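Local coordinates for protein peptidase S15/CocE/NonD (Thaumarchaeota archaeon SCGC AB-539-E09, PDB 4PF1) that is a serine aminopeptidase of the S15/CocE/NonD family that probably cleaves residues from the N-terminus of peptides, at residues M41-K46 and D105-Y110; E37-R42 and L47-L52; A490-S495 and A501-K506; L528-F533 and S578-L583; A273-L278 and Y306-P311. All coordinates share one frame; numbering follows the deposited sequence.

In the fold
The five contacts fall in two parts of the chain. Contact 2 joins strands 32-40 and 46-54, the hairpin at one border of the ten-stranded mixed sheet of the alpha/beta hydrolase fold; contact 1 shares Met41 and Arg42 with it and ties the hairpin's turn to the loop after strand 100-105, the centres 8 Å apart. Contact 5 comes next along the chain, pairing two helices, its centre about 28 Å from that of contact 1. Contacts 3 and 4, last in sequence, have centres 11 Å apart and are linked through the neighbouring strands 502-510 and 525-534, so the set samples both the hydrolase sheet and the non-catalytic C-terminal beta domain.

Contact 1 of 5, residues M41-K46 and D105-Y110; sequences MRDGVK and DVRGKY
A type I turn from Met41 to Gly44 faces a type II turn from Val106 to Lys109, and the long side chain of Arg107 spans the distance between them. With CG anti to the backbone nitrogen (chi1 -170°) and a bend at chi3, Arg107 brings its guanidinium end-on to the carboxylate of Asp43. NH1 donates to Asp43 OD1 at 3.0 Å, almost straight, while NH2 meets the syn lone pair of Asp43 OD2 at 2.8 Å in a more bent bond, tilted from the guanidinium plane. The two planes lie 50° apart, and OD1 is met from above the carboxylate plane. Val45 lies across the guanidinium, CG1 over one face and CB 3.4 Å from Arg107 NH2, while Met41 CB approaches obliquely, 3.7 Å from Arg107 NH1. Asp136 of helix 133-147 forms a second salt bridge with NH1, so two acidic groups hold this cation. A leucine in place of Arg107 would probably leave both carboxylates without their mate and set the Asp43 side chain free to turn. The arrangement is a bidentate salt bridge pinning a hairpin turn to a loop that follows a strand of the alpha/beta hydrolase sheet.

Contact 2 of 5, residues E37-R42 and L47-L52; sequences EMIPMR and LNTIIL
Leu47 O is gripped by two donors arriving from opposite faces of its carbonyl plane: Ile39 N at 3.1 Å across the contact, and Thr49 OG1 at 3.1 Å from its own strand. The Thr49 hydroxyl also bonds Gln104 on the adjoining strand 100-105. Three more backbone bonds complete the ladder, with Glu37 N to Thr49 O nearly straight at 175° and Thr49 N to Glu37 O the shortest at 2.7 Å. Glu37 with Thr49 and Ile39 with Leu47 are hydrogen-bonded pairs, and Met38 with Asn48 between them is non-hydrogen-bonded, as in an antiparallel beta hairpin; this one forms the border of the mixed sheet of the alpha/beta hydrolase fold. On the face of Ile39 and Thr49, Ile39 CD1 reaches to 3.4 Å from Thr49 OG1, and Glu37 CG meets Ile51 CD1. The other face has Met38, bent at chi2 and chi3 until SD lies 3.6 Å from Asn48 CA. Beyond the strand end, Met41 crosses Leu47 at about a right angle, its SD 3.8 Å from Leu47 CD1. An alanine at Met41 is likely to open a gap beside the Leu47 isobutyl group. Trp143 of helix 133-147 packs on both Glu37 and Ile39.

Contact 3 of 5, residues A490-S495 and A501-K506; sequences ARLFAS and ADWVVK
One face of the Trp503 indole receives Ala494 CB from the opposing strand, offset toward the rim, while Leu492 CD2 meets the ring obliquely, 3.8 Å from Trp503 CG. At the edge of the ring, near its plane, lies Ser495 O, 3.9 Å from Trp503 CH2. This is packing between two antiparallel sheets of the C-terminal non-catalytic domain, in the manner of a beta sandwich: strand 489-496 belongs to one sheet and strand 502-510 to the other, and the axes of the two short strand segments pass 9.6 Å apart at an angle of 136° between their chain directions. Alternate residues of each strand, Ala490, Leu492 and Ala494 against Trp503 and Val505, turn their side chains into the space between the sheets.

Ala494 CB makes a CH-pi contact, 3.9 Å from the centroid of the six-membered ring of Trp503 and 17° off its normal. Leu492 meets the other end of the indole, crossing the Trp503 side chain at about a right angle. Its CG is anti to the backbone nitrogen (chi1 179°), which carries the branch out toward the facing sheet. Tyr555 of strand 553-558 also meets the Trp503 ring, with the planes inclined to each other, and Ile557 of the same strand touches both Ala490 and Val505. At the far end of the interface the small Ala490 takes both branches of valine, its CB standing 3.9 Å from Val505 CG1 and 4.1 Å from Val505 CG2.

Contact 4 of 5, residues L528-F533 and S578-L583; sequences LSADIF and SSWFPL
A single side chain, the Trp580 indole, carries the loop's share of this contact, and its first torsion is unusual: chi1 of -126° falls well away from the staggered positions. With chi2 near zero, the six-membered ring is laid along strand 530-533. This segment is part of strand 525-534, one of the two outer strands, within this chain, of an antiparallel sheet in the C-terminal non-catalytic domain, and the loop carrying Trp580 follows strand 571-577 of that sheet. A classic beta bulge, in which Leu528 and Ser529 both face Ile507, precedes the touching residues.

The indole meets backbone as well as side chains. Ala530 CB lies at the ring edge, near its plane, 3.7 Å from Trp580 CH2. Next along the strand, the backbone of Asp531 approaches obliquely, its carbonyl carbon 3.7 Å from Trp580 CZ3. Ile532 slides past the indole in the opposite direction and touches it with its branched carbon, CB standing 3.8 Å from Trp580 CE3. Trp456 adds an edge-to-face ring contact to Trp580, and Val504 of strand 502-510 packs against the indole too. Asp531 turns its CB away from the loop; its OD1 bonds His198 and also accepts from the backbone of the next residue. That local bond runs from Ile532 N to Asp531 OD1 over 2.9 Å, using the anti lone pair of the carboxylate oxygen.

Contact 5 of 5, residues A273-L278 and Y306-P311; sequences AMDKML and YKVLAP
Val308 lies against the first turn of helix 274-279, both its methyl groups against Asp275. CG1 is anti to the carbonyl carbon (chi1 -55°), which leaves CG2 between the backbone nitrogen and the carbonyl carbon, 3.4 Å from Asp275 O and 3.7 Å from Asp275 CB. CG1 stands 4.0 Å from Asp275 OD2. The Asp275 and Val308 side chains cross at about a right angle. Asp275 itself has its CG between the backbone nitrogen and the carbonyl carbon, with chi1 at 61°; this turns the carboxylate toward Lys304, with which OD2 forms a salt bridge, while the link to Lys276 NZ in the same helix is long. Val308 thus packs on the backbone and CB of Asp275, while OD2 pairs with a lysine of the partner helix. Further along, Leu309 extends one branch to Leu278: CD2 lies 4.0 Å from Leu278 CB, a looser apolar touch. Helix 274-279, with Ala273 at its N-cap, precedes sheet strand 287-292; helix 301-309 follows that strand and comes before strand 319-324. Met274 and Met277 meet helix 162-169, while Tyr306 meets Phe321 on strand 319-324.

Contact 1 of 5, residues M41-K46 and D105-Y110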
# COMPACT_ATOMS: atom_id res chain seq x y z
N MET A 41 7.30 47.78 14.72
CA MET A 41 7.65 48.40 13.44
C MET A 41 7.70 49.92 13.61
O MET A 41 7.41 50.42 14.71
CB MET A 41 6.65 47.98 12.34
CG MET A 41 6.57 46.47 12.11
SD MET A 41 8.10 45.74 11.48
CE MET A 41 8.68 44.91 12.89
N ARG A 42 8.08 50.67 12.55
CA ARG A 42 8.20 52.14 12.59
C ARG A 42 6.86 52.86 12.90
O ARG A 42 6.87 54.04 13.28
CB ARG A 42 8.81 52.68 11.28
CG ARG A 42 7.99 52.34 10.03
CD ARG A 42 8.76 52.67 8.76
NE ARG A 42 9.95 51.83 8.60
CZ ARG A 42 10.88 52.03 7.69
NH1 ARG A 42 11.93 51.22 7.61
NH2 ARG A 42 10.78 53.04 6.84
N ASP A 43 5.72 52.15 12.73
CA ASP A 43 4.41 52.73 13.02
C ASP A 43 3.86 52.22 14.38
O ASP A 43 2.73 52.56 14.75
CB ASP A 43 3.42 52.43 11.87
CG ASP A 43 3.04 50.98 11.67
OD1 ASP A 43 3.84 50.09 12.06
OD2 ASP A 43 1.97 50.72 11.09
N GLY A 44 4.67 51.46 15.11
CA GLY A 44 4.31 50.95 16.43
C GLY A 44 3.68 49.57 16.44
O GLY A 44 3.61 48.93 17.49
N VAL A 45 3.20 49.11 15.27
CA VAL A 45 2.56 47.80 15.10
C VAL A 45 3.63 46.69 15.33
O VAL A 45 4.72 46.78 14.78
CB VAL A 45 1.87 47.70 13.72
CG1 VAL A 45 1.34 46.29 13.46
CG2 VAL A 45 0.75 48.73 13.60
N LYS A 46 3.31 45.69 16.18
CA LYS A 46 4.26 44.63 16.54
C LYS A 46 4.06 43.34 15.73
O LYS A 46 2.93 42.87 15.59
CB LYS A 46 4.19 44.33 18.05
CG LYS A 46 4.64 45.48 18.93
CD LYS A 46 4.63 45.09 20.40
CE LYS A 46 4.33 46.26 21.31
NZ LYS A 46 2.87 46.58 21.33
N ASP A 105 5.67 36.18 11.59
CA ASP A 105 4.32 36.33 11.06
C ASP A 105 4.24 37.68 10.36
O ASP A 105 4.61 38.69 10.96
CB ASP A 105 3.26 36.24 12.19
CG ASP A 105 3.03 34.86 12.79
OD1 ASP A 105 3.01 33.87 12.02
OD2 ASP A 105 2.77 34.79 14.01
N VAL A 106 3.82 37.69 9.08
CA VAL A 106 3.67 38.95 8.35
C VAL A 106 2.55 39.78 9.00
O VAL A 106 1.71 39.22 9.72
CB VAL A 106 3.41 38.76 6.82
CG1 VAL A 106 4.59 38.05 6.15
CG2 VAL A 106 2.10 38.02 6.56
N ARG A 107 2.55 41.10 8.76
CA ARG A 107 1.55 42.02 9.30
C ARG A 107 0.12 41.51 9.07
O ARG A 107 -0.21 41.06 7.97
CB ARG A 107 1.73 43.41 8.66
CG ARG A 107 0.90 44.53 9.30
CD ARG A 107 1.11 45.85 8.58
NE ARG A 107 2.42 46.44 8.88
CZ ARG A 107 2.60 47.46 9.71
NH1 ARG A 107 3.82 47.94 9.93
NH2 ARG A 107 1.56 48.03 10.31
N GLY A 108 -0.68 41.53 10.14
CA GLY A 108 -2.08 41.13 10.11
C GLY A 108 -2.39 39.65 10.18
O GLY A 108 -3.56 39.27 10.12
N LYS A 109 -1.36 38.78 10.30
CA LYS A 109 -1.58 37.34 10.35
C LYS A 109 -1.14 36.71 11.66
O LYS A 109 -0.08 37.05 12.20
CB LYS A 109 -0.89 36.62 9.17
CG LYS A 109 -1.61 36.77 7.81
CD LYS A 109 -3.12 36.42 7.83
CE LYS A 109 -3.41 34.95 8.06
NZ LYS A 109 -4.81 34.73 8.47
N TYR A 110 -1.97 35.76 12.16
CA TYR A 110 -1.77 34.93 13.35
C TYR A 110 -1.33 35.73 14.60
O TYR A 110 -2.17 36.39 15.21
CB TYR A 110 -0.78 33.79 13.05
CG TYR A 110 -1.36 32.70 12.17
CD1 TYR A 110 -2.07 31.64 12.71
CD2 TYR A 110 -1.22 32.75 10.78
CE1 TYR A 110 -2.62 30.64 11.91
CE2 TYR A 110 -1.76 31.76 9.97
CZ TYR A 110 -2.45 30.70 10.53
OH TYR A 110 -2.98 29.71 9.74

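Contact 2 of 5, residues E37-R42 and L47-L52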
# COMPACT_ATOMS: atom_id res chain seq x y z
N GLU A 37 9.59 36.99 20.07
CA GLU A 37 9.63 38.45 20.22
C GLU A 37 8.56 39.16 19.41
O GLU A 37 8.31 38.80 18.26
CB GLU A 37 11.02 38.99 19.82
CG GLU A 37 12.17 38.46 20.66
CD GLU A 37 12.30 39.02 22.07
OE1 GLU A 37 11.77 40.13 22.32
OE2 GLU A 37 12.96 38.37 22.91
N MET A 38 7.94 40.18 20.02
CA MET A 38 6.97 41.04 19.34
C MET A 38 7.70 42.32 18.96
O MET A 38 7.79 43.26 19.76
CB MET A 38 5.73 41.30 20.24
CG MET A 38 4.82 40.09 20.41
SD MET A 38 3.92 39.63 18.89
CE MET A 38 2.58 40.84 18.92
N ILE A 39 8.35 42.31 17.77
CA ILE A 39 9.17 43.43 17.30
C ILE A 39 8.29 44.60 16.84
O ILE A 39 7.47 44.43 15.93
CB ILE A 39 10.18 42.99 16.19
CG1 ILE A 39 11.10 41.85 16.67
CG2 ILE A 39 11.00 44.20 15.69
CD1 ILE A 39 11.95 41.19 15.56
N PRO A 40 8.48 45.80 17.43
CA PRO A 40 7.68 46.95 16.98
C PRO A 40 8.21 47.54 15.68
O PRO A 40 9.41 47.79 15.55
CB PRO A 40 7.80 47.96 18.14
CG PRO A 40 8.72 47.32 19.16
CD PRO A 40 9.41 46.18 18.50
N MET A 41 7.30 47.78 14.72
CA MET A 41 7.65 48.40 13.44
C MET A 41 7.70 49.92 13.61
O MET A 41 7.41 50.42 14.71
CB MET A 41 6.65 47.98 12.34
CG MET A 41 6.57 46.47 12.11
SD MET A 41 8.10 45.74 11.48
CE MET A 41 8.68 44.91 12.89
N ARG A 42 8.08 50.67 12.55
CA ARG A 42 8.20 52.14 12.59
C ARG A 42 6.86 52.86 12.90
O ARG A 42 6.87 54.04 13.28
CB ARG A 42 8.81 52.68 11.28
CG ARG A 42 7.99 52.34 10.03
CD ARG A 42 8.76 52.67 8.76
NE ARG A 42 9.95 51.83 8.60
CZ ARG A 42 10.88 52.03 7.69
NH1 ARG A 42 11.93 51.22 7.61
NH2 ARG A 42 10.78 53.04 6.84
N LEU A 47 5.17 42.76 15.23
CA LEU A 47 5.15 41.51 14.46
C LEU A 47 5.70 40.35 15.28
O LEU A 47 6.77 40.49 15.90
CB LEU A 47 5.95 41.64 13.13
CG LEU A 47 5.54 42.75 12.13
CD1 LEU A 47 6.22 42.53 10.79
CD2 LEU A 47 4.03 42.81 11.92
N ASN A 48 4.99 39.21 15.27
CA ASN A 48 5.40 38.01 16.00
C ASN A 48 6.61 37.37 15.32
O ASN A 48 6.53 37.00 14.14
CB ASN A 48 4.24 37.03 16.11
CG ASN A 48 4.50 35.88 17.04
OD1 ASN A 48 5.17 36.02 18.08
ND2 ASN A 48 3.98 34.71 16.70
N THR A 49 7.74 37.30 16.04
CA THR A 49 9.00 36.81 15.48
C THR A 49 9.56 35.64 16.30
O THR A 49 9.81 35.78 17.50
CB THR A 49 9.99 37.97 15.37
OG1 THR A 49 9.31 39.13 14.87
CG2 THR A 49 11.17 37.65 14.48
N ILE A 50 9.77 34.49 15.64
CA ILE A 50 10.29 33.28 16.28
C ILE A 50 11.75 33.11 15.90
O ILE A 50 12.06 32.87 14.73
CB ILE A 50 9.43 32.02 15.89
CG1 ILE A 50 7.89 32.26 16.07
CG2 ILE A 50 9.92 30.75 16.61
CD1 ILE A 50 7.42 32.88 17.46
N ILE A 51 12.65 33.25 16.88
CA ILE A 51 14.09 33.16 16.69
C ILE A 51 14.64 31.85 17.27
O ILE A 51 14.51 31.60 18.48
CB ILE A 51 14.80 34.41 17.30
CG1 ILE A 51 14.16 35.73 16.78
CG2 ILE A 51 16.31 34.39 17.02
CD1 ILE A 51 14.06 36.85 17.82
N LEU A 52 15.24 31.01 16.42
CA LEU A 52 15.81 29.73 16.83
C LEU A 52 17.34 29.82 16.82
O LEU A 52 17.95 29.94 15.76
CB LEU A 52 15.31 28.58 15.94
CG LEU A 52 13.79 28.50 15.69
CD1 LEU A 52 13.48 27.48 14.63
CD2 LEU A 52 13.03 28.17 16.98

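Contact 3 of 5, residues A490-S495 and A501-K506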
# COMPACT_ATOMS: atom_id res chain seq x y z
N ALA A 490 2.70 28.50 -28.31
CA ALA A 490 1.66 27.98 -29.17
C ALA A 490 1.14 29.09 -30.07
O ALA A 490 0.63 30.10 -29.58
CB ALA A 490 0.53 27.38 -28.35
N ARG A 491 1.33 28.92 -31.39
CA ARG A 491 0.79 29.85 -32.38
C ARG A 491 -0.47 29.21 -32.90
O ARG A 491 -0.42 28.36 -33.78
CB ARG A 491 1.82 30.13 -33.49
CG ARG A 491 1.43 31.31 -34.38
CD ARG A 491 2.49 31.61 -35.43
NE ARG A 491 2.49 30.61 -36.50
CZ ARG A 491 3.47 29.74 -36.71
NH1 ARG A 491 4.55 29.74 -35.94
NH2 ARG A 491 3.39 28.87 -37.71
N LEU A 492 -1.59 29.51 -32.23
CA LEU A 492 -2.87 28.88 -32.51
C LEU A 492 -3.77 29.74 -33.38
O LEU A 492 -4.09 30.87 -33.02
CB LEU A 492 -3.57 28.53 -31.19
CG LEU A 492 -4.96 27.88 -31.30
CD1 LEU A 492 -4.84 26.39 -31.61
CD2 LEU A 492 -5.76 28.10 -30.03
N PHE A 493 -4.20 29.19 -34.52
CA PHE A 493 -5.17 29.81 -35.41
C PHE A 493 -6.46 29.05 -35.23
O PHE A 493 -6.56 27.88 -35.63
CB PHE A 493 -4.68 29.78 -36.87
CG PHE A 493 -3.51 30.69 -37.17
CD1 PHE A 493 -3.71 32.01 -37.55
CD2 PHE A 493 -2.20 30.22 -37.08
CE1 PHE A 493 -2.62 32.84 -37.84
CE2 PHE A 493 -1.12 31.06 -37.34
CZ PHE A 493 -1.34 32.36 -37.73
N ALA A 494 -7.42 29.66 -34.53
CA ALA A 494 -8.66 28.97 -34.21
C ALA A 494 -9.91 29.84 -34.40
O ALA A 494 -9.86 31.06 -34.23
CB ALA A 494 -8.61 28.46 -32.78
N SER A 495 -11.03 29.19 -34.73
CA SER A 495 -12.33 29.83 -34.88
C SER A 495 -13.34 29.17 -33.95
O SER A 495 -13.24 27.97 -33.68
CB SER A 495 -12.81 29.77 -36.32
OG SER A 495 -13.17 28.46 -36.71
N ALA A 501 -14.15 32.21 -25.71
CA ALA A 501 -13.60 30.84 -25.66
C ALA A 501 -12.33 30.77 -24.85
O ALA A 501 -11.56 31.72 -24.83
CB ALA A 501 -13.31 30.33 -27.07
N ASP A 502 -12.10 29.62 -24.21
CA ASP A 502 -10.86 29.29 -23.53
C ASP A 502 -10.11 28.30 -24.40
O ASP A 502 -10.74 27.44 -25.00
CB ASP A 502 -11.13 28.67 -22.14
CG ASP A 502 -11.40 29.67 -21.04
OD1 ASP A 502 -11.19 30.88 -21.27
OD2 ASP A 502 -11.83 29.25 -19.95
N TRP A 503 -8.79 28.45 -24.50
CA TRP A 503 -8.00 27.53 -25.31
C TRP A 503 -6.89 26.93 -24.46
O TRP A 503 -6.01 27.65 -23.99
CB TRP A 503 -7.45 28.20 -26.58
CG TRP A 503 -8.51 28.80 -27.47
CD1 TRP A 503 -8.88 30.11 -27.53
CD2 TRP A 503 -9.35 28.10 -28.40
NE1 TRP A 503 -9.88 30.28 -28.46
CE2 TRP A 503 -10.19 29.06 -29.01
CE3 TRP A 503 -9.45 26.76 -28.80
CZ2 TRP A 503 -11.13 28.72 -29.99
CZ3 TRP A 503 -10.38 26.42 -29.78
CH2 TRP A 503 -11.22 27.39 -30.35
N VAL A 504 -6.97 25.62 -24.22
CA VAL A 504 -5.99 24.86 -23.44
C VAL A 504 -5.04 24.17 -24.42
O VAL A 504 -5.50 23.44 -25.30
CB VAL A 504 -6.66 23.83 -22.48
CG1 VAL A 504 -5.62 23.06 -21.67
CG2 VAL A 504 -7.68 24.49 -21.57
N VAL A 505 -3.73 24.41 -24.28
CA VAL A 505 -2.73 23.77 -25.13
C VAL A 505 -1.82 22.93 -24.24
O VAL A 505 -1.27 23.45 -23.28
CB VAL A 505 -1.92 24.79 -26.00
CG1 VAL A 505 -0.87 24.07 -26.85
CG2 VAL A 505 -2.85 25.62 -26.89
N LYS A 506 -1.69 21.62 -24.56
CA LYS A 506 -0.84 20.71 -23.79
C LYS A 506 0.26 20.11 -24.64
O LYS A 506 -0.01 19.63 -25.75
CB LYS A 506 -1.66 19.56 -23.19
CG LYS A 506 -2.92 19.93 -22.46
CD LYS A 506 -3.57 18.65 -21.96
CE LYS A 506 -5.03 18.81 -21.67
NZ LYS A 506 -5.72 17.49 -21.64

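Contact 4 of 5, residues L528-F533 and S578-L583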
# COMPACT_ATOMS: atom_id res chain seq x y z
N LEU A 528 3.81 17.47 -20.09
CA LEU A 528 5.14 18.04 -19.91
C LEU A 528 5.10 19.57 -19.76
O LEU A 528 5.81 20.13 -18.92
CB LEU A 528 6.03 17.64 -21.10
CG LEU A 528 7.50 18.03 -21.04
CD1 LEU A 528 8.28 17.11 -20.11
CD2 LEU A 528 8.10 18.01 -22.42
N SER A 529 4.28 20.24 -20.58
CA SER A 529 4.11 21.69 -20.54
C SER A 529 2.73 22.03 -21.07
O SER A 529 2.41 21.67 -22.19
CB SER A 529 5.19 22.39 -21.37
OG SER A 529 4.98 23.79 -21.42
N ALA A 530 1.90 22.67 -20.24
CA ALA A 530 0.53 22.99 -20.62
C ALA A 530 0.04 24.27 -19.97
O ALA A 530 0.38 24.56 -18.83
CB ALA A 530 -0.39 21.84 -20.25
N ASP A 531 -0.79 25.03 -20.70
CA ASP A 531 -1.41 26.24 -20.16
C ASP A 531 -2.72 26.57 -20.87
O ASP A 531 -3.11 25.88 -21.82
CB ASP A 531 -0.45 27.45 -20.18
CG ASP A 531 -0.47 28.21 -18.85
OD1 ASP A 531 -1.57 28.33 -18.25
OD2 ASP A 531 0.60 28.64 -18.40
N ILE A 532 -3.42 27.59 -20.37
CA ILE A 532 -4.74 28.01 -20.85
C ILE A 532 -4.73 29.51 -21.16
O ILE A 532 -4.05 30.29 -20.49
CB ILE A 532 -5.83 27.63 -19.78
CG1 ILE A 532 -7.26 28.04 -20.23
CG2 ILE A 532 -5.48 28.19 -18.39
CD1 ILE A 532 -8.41 27.45 -19.38
N PHE A 533 -5.51 29.90 -22.18
CA PHE A 533 -5.65 31.30 -22.57
C PHE A 533 -7.14 31.66 -22.62
O PHE A 533 -7.90 30.98 -23.31
CB PHE A 533 -4.97 31.56 -23.93
CG PHE A 533 -4.81 33.03 -24.28
CD1 PHE A 533 -5.90 33.80 -24.68
CD2 PHE A 533 -3.55 33.62 -24.27
CE1 PHE A 533 -5.74 35.15 -25.00
CE2 PHE A 533 -3.39 34.97 -24.61
CZ PHE A 533 -4.49 35.72 -24.97
N SER A 578 -11.18 23.11 -24.66
CA SER A 578 -11.76 24.42 -24.36
C SER A 578 -12.22 24.59 -22.89
O SER A 578 -12.87 25.59 -22.56
CB SER A 578 -12.92 24.71 -25.30
OG SER A 578 -12.46 25.02 -26.60
N SER A 579 -11.86 23.65 -22.01
CA SER A 579 -12.17 23.70 -20.58
C SER A 579 -11.16 22.87 -19.78
O SER A 579 -10.58 21.93 -20.32
CB SER A 579 -13.60 23.23 -20.31
OG SER A 579 -13.87 21.97 -20.87
N TRP A 580 -10.94 23.26 -18.52
CA TRP A 580 -9.99 22.65 -17.57
C TRP A 580 -10.60 22.81 -16.18
O TRP A 580 -10.16 23.64 -15.38
CB TRP A 580 -8.64 23.38 -17.69
CG TRP A 580 -7.43 22.53 -17.94
CD1 TRP A 580 -7.39 21.17 -18.07
CD2 TRP A 580 -6.08 22.99 -18.07
NE1 TRP A 580 -6.09 20.75 -18.28
CE2 TRP A 580 -5.27 21.85 -18.28
CE3 TRP A 580 -5.48 24.26 -18.04
CZ2 TRP A 580 -3.88 21.95 -18.46
CZ3 TRP A 580 -4.11 24.35 -18.22
CH2 TRP A 580 -3.32 23.21 -18.42
N PHE A 581 -11.67 22.05 -15.92
CA PHE A 581 -12.58 22.19 -14.78
C PHE A 581 -12.36 21.12 -13.67
O PHE A 581 -12.00 19.99 -13.99
CB PHE A 581 -14.02 22.08 -15.33
CG PHE A 581 -15.11 22.64 -14.47
CD1 PHE A 581 -15.32 24.01 -14.40
CD2 PHE A 581 -15.93 21.81 -13.72
CE1 PHE A 581 -16.32 24.54 -13.57
CE2 PHE A 581 -16.93 22.33 -12.90
CZ PHE A 581 -17.12 23.70 -12.84
N PRO A 582 -12.58 21.42 -12.36
CA PRO A 582 -13.08 22.68 -11.76
C PRO A 582 -12.00 23.70 -11.39
O PRO A 582 -12.34 24.77 -10.90
CB PRO A 582 -13.81 22.19 -10.51
CG PRO A 582 -13.00 21.01 -10.06
CD PRO A 582 -12.43 20.38 -11.32
N LEU A 583 -10.70 23.37 -11.62
CA LEU A 583 -9.58 24.27 -11.31
C LEU A 583 -9.83 25.64 -11.94
O LEU A 583 -9.78 26.65 -11.23
CB LEU A 583 -8.24 23.67 -11.81
CG LEU A 583 -6.95 24.51 -11.60
CD1 LEU A 583 -6.81 25.00 -10.14
CD2 LEU A 583 -5.72 23.73 -12.00

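Contact 5 of 5, residues A273-L278 and Y306-P311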
# COMPACT_ATOMS: atom_id res chain seq x y z
N ALA A 273 2.81 43.29 -10.55
CA ALA A 273 3.70 42.30 -11.19
C ALA A 273 5.13 42.49 -10.67
O ALA A 273 5.74 43.54 -10.87
CB ALA A 273 3.65 42.44 -12.70
N MET A 274 5.63 41.48 -9.93
CA MET A 274 6.93 41.51 -9.26
C MET A 274 8.11 41.62 -10.23
O MET A 274 9.10 42.25 -9.89
CB MET A 274 7.10 40.28 -8.36
CG MET A 274 6.14 40.28 -7.18
SD MET A 274 6.31 41.77 -6.17
CE MET A 274 7.65 41.26 -5.09
N ASP A 275 7.99 41.02 -11.43
CA ASP A 275 9.03 41.10 -12.46
C ASP A 275 9.15 42.54 -12.98
O ASP A 275 10.25 43.06 -13.13
CB ASP A 275 8.75 40.12 -13.61
CG ASP A 275 7.45 40.37 -14.35
OD1 ASP A 275 6.38 40.36 -13.70
OD2 ASP A 275 7.49 40.57 -15.58
N LYS A 276 8.00 43.20 -13.22
CA LYS A 276 7.94 44.58 -13.72
C LYS A 276 8.37 45.57 -12.62
O LYS A 276 9.11 46.51 -12.92
CB LYS A 276 6.54 44.90 -14.25
CG LYS A 276 6.18 44.13 -15.52
CD LYS A 276 4.70 44.23 -15.87
CE LYS A 276 4.35 43.46 -17.13
NZ LYS A 276 4.36 41.99 -16.91
N MET A 277 7.97 45.31 -11.36
CA MET A 277 8.32 46.13 -10.20
C MET A 277 9.84 46.07 -9.91
O MET A 277 10.47 47.13 -9.82
CB MET A 277 7.50 45.69 -8.96
CG MET A 277 7.59 46.65 -7.78
SD MET A 277 9.01 46.32 -6.70
CE MET A 277 8.36 44.97 -5.72
N LEU A 278 10.41 44.85 -9.76
CA LEU A 278 11.85 44.67 -9.47
C LEU A 278 12.75 45.22 -10.59
O LEU A 278 13.89 45.62 -10.31
CB LEU A 278 12.18 43.19 -9.22
CG LEU A 278 11.83 42.64 -7.83
CD1 LEU A 278 11.61 41.15 -7.88
CD2 LEU A 278 12.91 42.96 -6.83
N TYR A 306 14.11 35.73 -13.79
CA TYR A 306 15.44 35.67 -14.39
C TYR A 306 15.48 36.49 -15.69
O TYR A 306 16.43 37.23 -15.89
CB TYR A 306 15.87 34.20 -14.66
CG TYR A 306 17.11 34.10 -15.54
CD1 TYR A 306 18.38 34.35 -15.03
CD2 TYR A 306 17.00 33.81 -16.90
CE1 TYR A 306 19.51 34.27 -15.84
CE2 TYR A 306 18.12 33.76 -17.72
CZ TYR A 306 19.37 34.00 -17.19
OH TYR A 306 20.48 33.94 -18.00
N LYS A 307 14.44 36.36 -16.55
CA LYS A 307 14.35 37.06 -17.84
C LYS A 307 14.47 38.59 -17.69
O LYS A 307 15.14 39.22 -18.51
CB LYS A 307 13.04 36.70 -18.56
CG LYS A 307 12.96 37.22 -20.01
CD LYS A 307 11.73 36.72 -20.77
CE LYS A 307 10.45 37.47 -20.44
NZ LYS A 307 10.51 38.91 -20.82
N VAL A 308 13.85 39.17 -16.66
CA VAL A 308 13.85 40.62 -16.46
C VAL A 308 15.08 41.10 -15.64
O VAL A 308 15.52 42.24 -15.83
CB VAL A 308 12.52 41.15 -15.85
CG1 VAL A 308 11.32 40.72 -16.68
CG2 VAL A 308 12.36 40.72 -14.39
N LEU A 309 15.62 40.25 -14.75
CA LEU A 309 16.73 40.64 -13.87
C LEU A 309 18.12 40.28 -14.43
O LEU A 309 19.11 40.88 -14.01
CB LEU A 309 16.55 40.06 -12.45
CG LEU A 309 15.31 40.54 -11.67
CD1 LEU A 309 15.13 39.75 -10.39
CD2 LEU A 309 15.36 42.04 -11.36
N ALA A 310 18.19 39.32 -15.39
CA ALA A 310 19.47 38.93 -16.02
C ALA A 310 20.10 40.09 -16.84
O ALA A 310 21.31 40.28 -16.70
CB ALA A 310 19.28 37.71 -16.91
N PRO A 311 19.35 40.89 -17.66
CA PRO A 311 20.01 41.99 -18.39
C PRO A 311 20.50 43.11 -17.46
O PRO A 311 21.43 43.84 -17.82
CB PRO A 311 18.92 42.49 -19.34
CG PRO A 311 17.66 42.11 -18.71
CD PRO A 311 17.91 40.83 -17.97